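Local coordinates for protein nuclease NucT (Helicobacter pylori, PDB 6EHI) that is a nuclease of the PLD-like family, an alpha/beta protein built round a mixed sheet flanked by helices, at residues 116-122 against 134-139; 36-40 against 104-109; 61-65 against 76-80; 23-28 against 45-50. The protein carries 1 engineered substitution. All coordinates share one frame; numbering follows the deposited sequence.

Contact 1 (116-122 against 134-139); sequences IVFLGSA and EVLLKT. With ACT (acetate ion), chain M.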
# COMPACT_ATOMS: atom_id res chain seq x y z
N ILE A 116 16.15 0.12 7.25
CA ILE A 116 15.15 0.83 6.44
C ILE A 116 13.96 -0.09 6.19
O ILE A 116 14.11 -1.28 6.08
CB ILE A 116 15.64 1.22 4.98
CG1 ILE A 116 16.99 1.95 5.00
CG2 ILE A 116 14.60 2.05 4.26
CD1 ILE A 116 17.66 1.89 3.59
N VAL A 117 12.75 0.48 6.26
CA VAL A 117 11.58 -0.21 5.72
C VAL A 117 10.88 0.68 4.70
O VAL A 117 10.78 1.90 4.86
CB VAL A 117 10.65 -0.76 6.77
CG1 VAL A 117 10.13 0.34 7.66
CG2 VAL A 117 9.52 -1.51 6.06
N PHE A 118 10.52 0.04 3.57
CA PHE A 118 9.73 0.63 2.47
C PHE A 118 8.41 0.01 2.47
O PHE A 118 8.23 -1.23 2.55
CB PHE A 118 10.37 0.36 1.07
CG PHE A 118 11.72 1.00 0.88
CD1 PHE A 118 12.91 0.36 1.23
CD2 PHE A 118 11.82 2.22 0.22
CE1 PHE A 118 14.10 0.95 0.96
CE2 PHE A 118 13.05 2.84 -0.01
CZ PHE A 118 14.18 2.21 0.37
N LEU A 119 7.39 0.84 2.56
CA LEU A 119 6.04 0.32 2.44
C LEU A 119 5.11 1.28 1.70
O LEU A 119 5.51 2.33 1.36
CB LEU A 119 5.46 -0.08 3.82
CG LEU A 119 5.29 1.02 4.87
CD1 LEU A 119 4.05 1.88 4.65
CD2 LEU A 119 5.17 0.44 6.23
N GLY A 120 3.86 0.92 1.43
CA GLY A 120 3.02 1.79 0.61
C GLY A 120 2.14 0.96 -0.33
O GLY A 120 1.82 -0.21 -0.04
N SER A 121 1.68 1.59 -1.39
CA SER A 121 0.66 1.01 -2.26
C SER A 121 1.20 0.37 -3.49
O SER A 121 0.44 -0.31 -4.16
CB SER A 121 -0.33 2.12 -2.70
OG SER A 121 0.30 3.19 -3.43
N ALA A 122 2.47 0.60 -3.80
CA ALA A 122 2.94 0.31 -5.15
C ALA A 122 3.41 -1.18 -5.25
O ALA A 122 4.37 -1.52 -4.65
CB ALA A 122 4.11 1.18 -5.50
N GLU A 134 0.28 6.38 -6.67
CA GLU A 134 0.69 5.45 -5.63
C GLU A 134 1.26 6.28 -4.54
O GLU A 134 1.62 7.47 -4.75
CB GLU A 134 1.84 4.51 -6.11
CG GLU A 134 1.51 3.71 -7.34
CD GLU A 134 0.77 2.41 -7.09
OE1 GLU A 134 0.27 2.11 -5.97
OE2 GLU A 134 0.56 1.70 -8.09
N VAL A 135 1.52 5.65 -3.44
CA VAL A 135 2.42 6.20 -2.45
C VAL A 135 3.48 5.19 -2.08
O VAL A 135 3.20 3.96 -1.88
CB VAL A 135 1.74 6.79 -1.22
CG1 VAL A 135 0.91 8.01 -1.57
CG2 VAL A 135 0.91 5.77 -0.47
N LEU A 136 4.68 5.71 -1.78
CA LEU A 136 5.80 4.85 -1.32
C LEU A 136 6.42 5.57 -0.13
O LEU A 136 6.80 6.79 -0.27
CB LEU A 136 6.81 4.64 -2.43
CG LEU A 136 7.83 3.54 -2.18
CD1 LEU A 136 8.23 2.94 -3.52
CD2 LEU A 136 9.04 4.11 -1.53
N LEU A 137 6.48 4.93 1.01
CA LEU A 137 7.08 5.50 2.23
C LEU A 137 8.32 4.75 2.64
O LEU A 137 8.30 3.52 2.75
CB LEU A 137 6.10 5.51 3.37
CG LEU A 137 6.73 6.25 4.60
CD1 LEU A 137 6.08 7.60 4.63
CD2 LEU A 137 6.58 5.56 5.89
N LYS A 138 9.40 5.47 2.79
CA LYS A 138 10.65 4.99 3.39
C LYS A 138 10.78 5.51 4.79
O LYS A 138 10.51 6.71 5.03
CB LYS A 138 11.82 5.50 2.59
CG LYS A 138 13.19 5.05 3.04
CD LYS A 138 14.26 5.66 2.11
CE LYS A 138 15.66 5.48 2.67
NZ LYS A 138 16.56 6.34 1.86
N THR A 139 11.06 4.62 5.71
CA THR A 139 11.37 5.03 7.08
C THR A 139 12.52 4.30 7.67
O THR A 139 12.78 3.13 7.36
CB THR A 139 10.14 4.99 8.00
OG1 THR A 139 10.45 5.55 9.30
CG2 THR A 139 9.67 3.60 8.23
C ACT M . 6.00 -0.05 -2.00
O ACT M . 4.91 0.64 -1.93
OXT ACT M . 6.21 -0.80 -2.96
CH3 ACT M . 7.08 0.02 -0.96
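Strands 116-120 and 134-139 run antiparallel, with directions 159° apart and axes 4.6 Å apart at closest approach. V117 with T139 and L119 with L137 make the hydrogen-bonded pairs; F118 with K138 and G120 with L136 are the non-hydrogen-bonded ones. Past G120 a serine takes over the ladder: S121 N still donates to V135 O, but S121 OG replaces a carbonyl as acceptor for V135 N (2.7 Å). The same hydroxyl donates to E134 OE1 at 2.8 Å, which receives it on its anti lone pair. With chi1 at 60°, OG sits between its own backbone N and carbonyl carbon, a position from which it reaches both partners at once. E134 OE1 is also bonded by the engineered N106 of the second subunit. On one face, F118 and K138 lie side by side: K138 CG, opposite its backbone N (chi1 -178°), is 4.2 Å from the ring centroid, an off-centre CH-pi contact, while L136 CD2 meets the ring edge 3.8 Å from F118 CD2. On the other face, V117 CG1 and T139 CG2 are tightly packed at 3.3 Å. O of an acetate ion, also bonded by W124, accepts a hydrogen bond from A122 N (3.1 Å); its methyl points at the F118-L119 backbone. Strand 7-12 continues the sheet beyond 134-139, and 108-112 beyond 116-120; helix 16-28 covers F118 and K138, and helix 142-158 covers V117 and T139.

Contact 2 (36-40 against 104-109); sequences IAIYS and IMNQKV. Engineered in segment 104-109: N106 (natural residue His).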
# COMPACT_ATOMS: atom_id res chain seq x y z
N ILE A 36 11.65 -9.16 1.74
CA ILE A 36 10.62 -8.54 0.89
C ILE A 36 9.37 -9.36 0.96
O ILE A 36 9.42 -10.61 0.94
CB ILE A 36 11.06 -8.49 -0.58
CG1 ILE A 36 12.26 -7.58 -0.74
CG2 ILE A 36 9.93 -8.11 -1.56
CD1 ILE A 36 13.19 -7.84 -1.96
N ALA A 37 8.22 -8.69 1.11
CA ALA A 37 6.91 -9.32 0.87
C ALA A 37 6.21 -8.52 -0.18
O ALA A 37 6.09 -7.32 0.02
CB ALA A 37 6.13 -9.35 2.13
N ILE A 38 5.87 -9.13 -1.31
CA ILE A 38 5.31 -8.40 -2.45
C ILE A 38 4.21 -9.14 -3.09
O ILE A 38 4.35 -10.29 -3.42
CB ILE A 38 6.46 -8.08 -3.43
CG1 ILE A 38 6.02 -7.12 -4.55
CG2 ILE A 38 7.21 -9.32 -3.89
CD1 ILE A 38 5.63 -5.76 -4.06
N TYR A 39 3.09 -8.43 -3.36
CA TYR A 39 1.94 -8.96 -4.05
C TYR A 39 2.28 -9.29 -5.50
O TYR A 39 2.20 -10.47 -5.91
CB TYR A 39 0.71 -7.98 -3.98
CG TYR A 39 -0.43 -8.48 -4.79
CD1 TYR A 39 -1.27 -9.48 -4.28
CD2 TYR A 39 -0.64 -8.02 -6.11
CE1 TYR A 39 -2.29 -9.99 -5.03
CE2 TYR A 39 -1.64 -8.56 -6.88
CZ TYR A 39 -2.44 -9.59 -6.31
OH TYR A 39 -3.52 -10.14 -7.00
N SER A 40 2.66 -8.26 -6.30
CA SER A 40 3.03 -8.46 -7.69
C SER A 40 4.39 -7.83 -7.92
O SER A 40 4.62 -6.70 -7.49
CB SER A 40 1.98 -7.83 -8.65
OG SER A 40 2.49 -7.64 -9.96
N ILE A 104 -5.37 -12.81 -0.06
CA ILE A 104 -4.18 -12.60 -0.76
C ILE A 104 -3.08 -12.06 0.16
O ILE A 104 -3.30 -11.59 1.25
CB ILE A 104 -4.36 -11.64 -1.97
CG1 ILE A 104 -5.00 -10.31 -1.55
CG2 ILE A 104 -5.11 -12.31 -3.11
CD1 ILE A 104 -4.82 -9.29 -2.68
N MET A 105 -1.82 -12.19 -0.28
CA MET A 105 -0.71 -11.59 0.42
C MET A 105 -0.46 -10.24 -0.33
O MET A 105 0.17 -10.20 -1.36
CB MET A 105 0.55 -12.52 0.38
CG MET A 105 1.56 -12.16 1.49
SD MET A 105 2.13 -10.44 1.52
CE MET A 105 3.11 -10.37 0.06
N ASN A 106 -1.15 -9.22 0.13
CA ASN A 106 -1.12 -7.90 -0.58
C ASN A 106 -0.10 -6.93 -0.09
O ASN A 106 -0.08 -5.75 -0.59
CB ASN A 106 -2.44 -7.22 -0.45
CG ASN A 106 -2.65 -6.22 -1.55
OD1 ASN A 106 -2.46 -6.51 -2.77
ND2 ASN A 106 -3.16 -5.04 -1.14
N GLN A 107 0.77 -7.25 0.85
CA GLN A 107 1.83 -6.36 1.21
C GLN A 107 2.80 -5.98 0.09
O GLN A 107 2.97 -6.74 -0.87
CB GLN A 107 2.68 -6.98 2.32
CG GLN A 107 1.87 -7.19 3.61
CD GLN A 107 2.69 -7.78 4.72
OE1 GLN A 107 3.95 -8.03 4.58
NE2 GLN A 107 2.01 -8.07 5.80
N LYS A 108 3.37 -4.75 0.15
CA LYS A 108 4.47 -4.36 -0.75
C LYS A 108 5.51 -3.73 0.20
O LYS A 108 5.48 -2.52 0.41
CB LYS A 108 4.02 -3.32 -1.81
CG LYS A 108 2.71 -3.65 -2.53
CD LYS A 108 1.41 -3.13 -1.94
CE LYS A 108 0.22 -3.12 -2.90
NZ LYS A 108 -0.25 -4.49 -3.21
N VAL A 109 6.41 -4.58 0.69
CA VAL A 109 7.25 -4.22 1.82
C VAL A 109 8.65 -4.66 1.53
O VAL A 109 8.83 -5.80 1.12
CB VAL A 109 6.70 -4.91 3.07
CG1 VAL A 109 7.66 -4.81 4.23
CG2 VAL A 109 5.36 -4.33 3.45
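K108 NZ, 3.7 Å from Y39 CB, is held by three oxygens: it donates to N106 O at 2.9 Å, weakly to N106 OD1, and to N123 OD1. N106 and K108 occupy the His-x-Lys positions of the HKD signature of PLD-like proteins; N106 is an engineered substitution for the natural His. Its ND2 donates to E134 of the second subunit. Next to this lysine, strand 108-112 pairs antiparallel with strand 33-38: A37 and V109 exchange two backbone hydrogen bonds, and the shorter runs from V109 N to A37 O (2.8 Å). The ladder then frays into a weak bond from Y39 N to Q107 O. Across the non-hydrogen-bonded pair, I38 and K108 meet at about a right angle, I38 CD1 touching K108 CB. Bends at chi2 (-56°) and chi3 (-69°) curl M105 back on the strand, bringing its CE to 3.3 Å from I38 N. The Y39 ring touches I104 CD1 through CE1 at 3.5 Å. N106 OD1 lies 3.5 Å from Y39 CG, with the amide and ring planes 71° apart. M105 O, buried with no polar partner in the model, lies in the plane of the Y39 ring at its edge, 3.3 Å from Y39 CD1.

Contact 3 (61-65 against 76-80); sequences QIIYD and TIGYL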
# COMPACT_ATOMS: atom_id res chain seq x y z
N GLN A 61 15.40 -12.59 0.94
CA GLN A 61 14.21 -13.43 1.13
C GLN A 61 13.02 -12.67 0.51
O GLN A 61 12.91 -11.47 0.69
CB GLN A 61 13.95 -13.61 2.59
CG GLN A 61 15.05 -14.45 3.24
CD GLN A 61 14.96 -14.50 4.75
OE1 GLN A 61 14.75 -13.47 5.40
NE2 GLN A 61 15.04 -15.72 5.31
N ILE A 62 12.24 -13.35 -0.30
CA ILE A 62 11.10 -12.73 -1.00
C ILE A 62 9.89 -13.59 -0.83
O ILE A 62 9.93 -14.73 -1.26
CB ILE A 62 11.43 -12.58 -2.48
CG1 ILE A 62 12.83 -12.00 -2.66
CG2 ILE A 62 10.38 -11.68 -3.17
CD1 ILE A 62 13.22 -11.81 -4.10
N ILE A 63 8.85 -13.11 -0.14
CA ILE A 63 7.51 -13.75 -0.06
C ILE A 63 6.62 -13.13 -1.15
O ILE A 63 6.42 -11.90 -1.12
CB ILE A 63 6.85 -13.55 1.33
CG1 ILE A 63 7.83 -13.97 2.44
CG2 ILE A 63 5.51 -14.19 1.33
CD1 ILE A 63 7.39 -13.70 3.88
N TYR A 64 6.20 -13.91 -2.15
CA TYR A 64 5.26 -13.48 -3.19
C TYR A 64 3.83 -13.92 -2.90
O TYR A 64 3.58 -15.08 -2.39
CB TYR A 64 5.67 -14.12 -4.47
CG TYR A 64 6.95 -13.74 -5.17
CD1 TYR A 64 8.24 -14.21 -4.72
CD2 TYR A 64 6.94 -12.82 -6.24
CE1 TYR A 64 9.40 -13.89 -5.40
CE2 TYR A 64 8.10 -12.48 -6.89
CZ TYR A 64 9.32 -13.00 -6.48
OH TYR A 64 10.50 -12.64 -7.10
N ASP A 65 2.82 -13.14 -3.28
CA ASP A 65 1.44 -13.68 -3.27
C ASP A 65 1.31 -15.01 -4.09
O ASP A 65 1.83 -15.10 -5.23
CB ASP A 65 0.42 -12.65 -3.78
CG ASP A 65 -0.98 -13.22 -3.94
OD1 ASP A 65 -1.62 -13.38 -2.92
OD2 ASP A 65 -1.44 -13.49 -5.11
N THR A 76 8.74 -12.28 -11.51
CA THR A 76 10.18 -12.43 -11.29
C THR A 76 10.57 -13.69 -10.47
O THR A 76 11.76 -13.99 -10.35
CB THR A 76 10.80 -11.22 -10.60
OG1 THR A 76 10.11 -10.98 -9.36
CG2 THR A 76 10.74 -9.94 -11.42
N ILE A 77 9.59 -14.38 -9.88
CA ILE A 77 9.91 -15.50 -8.99
C ILE A 77 10.81 -16.55 -9.66
O ILE A 77 11.78 -16.96 -9.07
CB ILE A 77 8.66 -16.10 -8.27
CG1 ILE A 77 9.08 -17.03 -7.16
CG2 ILE A 77 7.63 -16.73 -9.23
CD1 ILE A 77 7.96 -17.37 -6.21
N GLY A 78 10.47 -16.90 -10.91
CA GLY A 78 11.27 -17.85 -11.67
C GLY A 78 12.67 -17.38 -11.96
O GLY A 78 13.60 -18.12 -11.86
N TYR A 79 12.82 -16.10 -12.24
CA TYR A 79 14.09 -15.44 -12.57
C TYR A 79 14.97 -15.42 -11.31
O TYR A 79 16.15 -15.57 -11.42
CB TYR A 79 13.76 -14.05 -13.20
CG TYR A 79 14.89 -13.11 -13.59
CD1 TYR A 79 15.78 -13.42 -14.64
CD2 TYR A 79 15.04 -11.86 -12.96
CE1 TYR A 79 16.81 -12.54 -15.01
CE2 TYR A 79 16.06 -10.99 -13.33
CZ TYR A 79 16.93 -11.33 -14.35
OH TYR A 79 17.92 -10.44 -14.69
N LEU A 80 14.37 -15.34 -10.10
CA LEU A 80 15.15 -15.22 -8.90
C LEU A 80 15.25 -16.48 -8.07
O LEU A 80 16.12 -16.60 -7.18
CB LEU A 80 14.54 -14.08 -8.03
CG LEU A 80 14.65 -12.68 -8.61
CD1 LEU A 80 13.90 -11.75 -7.70
CD2 LEU A 80 16.12 -12.30 -8.58
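Y64 and I77 slide past each other in opposite directions, so that the isoleucine lies along one face of the ring. I77 CB is 3.7 Å from the ring centroid and only 15° off the normal, a CH-pi contact over the face. The I77 chain continues across the ring because its CG1 stands opposite the backbone N (chi1 -168°), and its CD1 ends 3.5 Å from Y64 CD1. T76 approaches the same ring from the edge, in its plane: Y64 OH and T76 OG1 share a hydrogen bond of 2.8 Å, the two side chains crossing at about a right angle. L80, a turn further along helix 77-80, points CD1 at both strand residues, 3.6 Å from Y64 OH and 3.7 Å from I62 CD1. This packs helix 77-80 against strand 59-65 within the beta-alpha-beta crossover to the parallel strand 86-91, where V88 and L90 also touch I77. T76 OG1 has a second partner, F41 O, in the loop before helix 44-54. The tyrosine is therefore apolar in its grip on the helix except at its tip, where the buried hydroxyl is satisfied by a threonine that also ties in the F41 loop.

Contact 4 (23-28 against 45-50); sequences LISGIS and DIARAI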
# COMPACT_ATOMS: atom_id res chain seq x y z
N LEU A 23 14.10 3.10 -3.82
CA LEU A 23 13.87 1.69 -3.53
C LEU A 23 15.08 0.90 -4.08
O LEU A 23 15.60 0.03 -3.42
CB LEU A 23 12.59 1.20 -4.25
CG LEU A 23 12.27 -0.30 -4.08
CD1 LEU A 23 12.18 -0.59 -2.60
CD2 LEU A 23 10.98 -0.66 -4.79
N ILE A 24 15.42 1.15 -5.33
CA ILE A 24 16.53 0.46 -5.99
C ILE A 24 17.81 0.70 -5.24
O ILE A 24 18.53 -0.25 -4.99
CB ILE A 24 16.58 0.77 -7.46
CG1 ILE A 24 15.55 -0.12 -8.09
CG2 ILE A 24 17.95 0.46 -8.08
CD1 ILE A 24 15.34 0.04 -9.54
N SER A 25 18.05 1.95 -4.86
CA SER A 25 19.23 2.26 -4.07
C SER A 25 19.24 1.59 -2.67
O SER A 25 20.26 1.07 -2.20
CB SER A 25 19.43 3.75 -3.98
OG SER A 25 20.41 4.06 -3.04
N GLY A 26 18.09 1.54 -2.02
CA GLY A 26 17.96 0.90 -0.73
C GLY A 26 18.32 -0.57 -0.82
O GLY A 26 18.93 -1.14 0.07
N ILE A 27 17.87 -1.24 -1.86
CA ILE A 27 18.15 -2.70 -2.03
C ILE A 27 19.63 -2.90 -2.38
O ILE A 27 20.27 -3.77 -1.80
CB ILE A 27 17.26 -3.32 -3.16
CG1 ILE A 27 15.81 -3.38 -2.71
CG2 ILE A 27 17.79 -4.66 -3.64
CD1 ILE A 27 14.91 -3.67 -3.88
N SER A 28 20.08 -2.12 -3.35
CA SER A 28 21.41 -2.19 -3.93
C SER A 28 22.49 -1.96 -2.94
O SER A 28 23.45 -2.73 -2.93
CB SER A 28 21.53 -1.23 -5.05
OG SER A 28 20.74 -1.76 -6.05
N ASP A 45 14.09 -4.34 -13.64
CA ASP A 45 15.20 -3.58 -13.10
C ASP A 45 15.31 -3.76 -11.60
O ASP A 45 16.43 -3.88 -11.09
CB ASP A 45 15.19 -2.08 -13.45
CG ASP A 45 15.29 -1.81 -15.00
OD1 ASP A 45 15.84 -2.65 -15.74
OD2 ASP A 45 14.79 -0.76 -15.42
N ILE A 46 14.17 -3.87 -10.89
CA ILE A 46 14.28 -4.12 -9.46
C ILE A 46 14.83 -5.54 -9.20
O ILE A 46 15.54 -5.73 -8.23
CB ILE A 46 12.89 -3.97 -8.76
CG1 ILE A 46 12.35 -2.54 -8.92
CG2 ILE A 46 13.03 -4.21 -7.27
CD1 ILE A 46 10.92 -2.30 -8.53
N ALA A 47 14.41 -6.51 -9.99
CA ALA A 47 14.94 -7.87 -9.87
C ALA A 47 16.47 -7.86 -10.09
O ALA A 47 17.20 -8.55 -9.41
CB ALA A 47 14.27 -8.83 -10.81
N ARG A 48 16.92 -7.11 -11.09
CA ARG A 48 18.38 -7.07 -11.36
C ARG A 48 19.08 -6.48 -10.17
O ARG A 48 20.13 -6.91 -9.83
CB ARG A 48 18.69 -6.36 -12.69
CG ARG A 48 18.48 -7.30 -13.84
CD ARG A 48 19.10 -6.78 -15.14
NE ARG A 48 18.17 -5.83 -15.75
CZ ARG A 48 17.14 -6.20 -16.52
NH1 ARG A 48 16.90 -7.49 -16.75
NH2 ARG A 48 16.30 -5.26 -16.99
N ALA A 49 18.46 -5.53 -9.48
CA ALA A 49 19.04 -4.91 -8.31
C ALA A 49 19.16 -5.89 -7.16
O ALA A 49 20.20 -5.93 -6.45
CB ALA A 49 18.22 -3.68 -7.87
N ILE A 50 18.16 -6.76 -7.00
CA ILE A 50 18.23 -7.89 -6.07
C ILE A 50 19.37 -8.86 -6.40
O ILE A 50 20.20 -9.15 -5.51
CB ILE A 50 16.88 -8.60 -5.94
CG1 ILE A 50 15.85 -7.71 -5.27
CG2 ILE A 50 17.03 -9.88 -5.18
CD1 ILE A 50 14.41 -8.20 -5.48
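I46 packs into the side of helix 23-28 with both branches, CG1 and CD1 on one and CG2 on the other. Its CG1 touches I24 CD1 at 4.0 Å, its CG2 meets I27 CD1 at 3.9 Å, and its CD1 reaches L23 CD2 at 4.1 Å; L23 and I27 each cross it at about a right angle. One turn on, the small side chain of A49 points toward the facing helix and lies among I24, I27 and S28, its CB 3.7 Å from S28 OG. I27 CG2 also touches I50 CG1 (4.0 Å), using the branch that stands anti to the I27 backbone N, while CG1 leads the other branch to I46. The short helical segments run nearly parallel, 17° apart, with axes 9.2 Å from each other. Helix 44-54 is the link of a beta-alpha-beta crossover between the parallel strands 33-38 and 59-65, and helix 16-28, which precedes the first of them, lies alongside. What fixes S28 OG is its own helix: it donates to I24 O (2.9 Å) from 38° above the carbonyl plane, and that oxygen also accepts from S28 N. On the outer side of the second helix, R48 NH2 and D45 OD1 form a salt bridge of 2.9 Å. W124 and F129 pack against L23 and I46, and I50 continues inward to V60 and I62 of strand 59-65.

All four contacts are mostly buried, but their chemistry follows their place. Contacts 1 and 2 lie within one sheet, in which strands 108-112 and 116-120 are neighbours; both rely on backbone ladders, that of contact 1 ending in a serine-glutamate pair and that of contact 2 in a weak backbone bond, and both touch the second subunit. Contacts 3 and 4 involve helices instead, rest chiefly on apolar packing, and meet no other chain; contact 4 alone reaches a clearly exposed residue, D45. Strand 33-38 of contact 2 pairs with strand 59-65 of contact 3, while I36 meets I50 of contact 4. F118 of contact 1 packs on L23, and Y79, on the helix of contact 3, packs on A47 and R48, so contact 4 touches all three others.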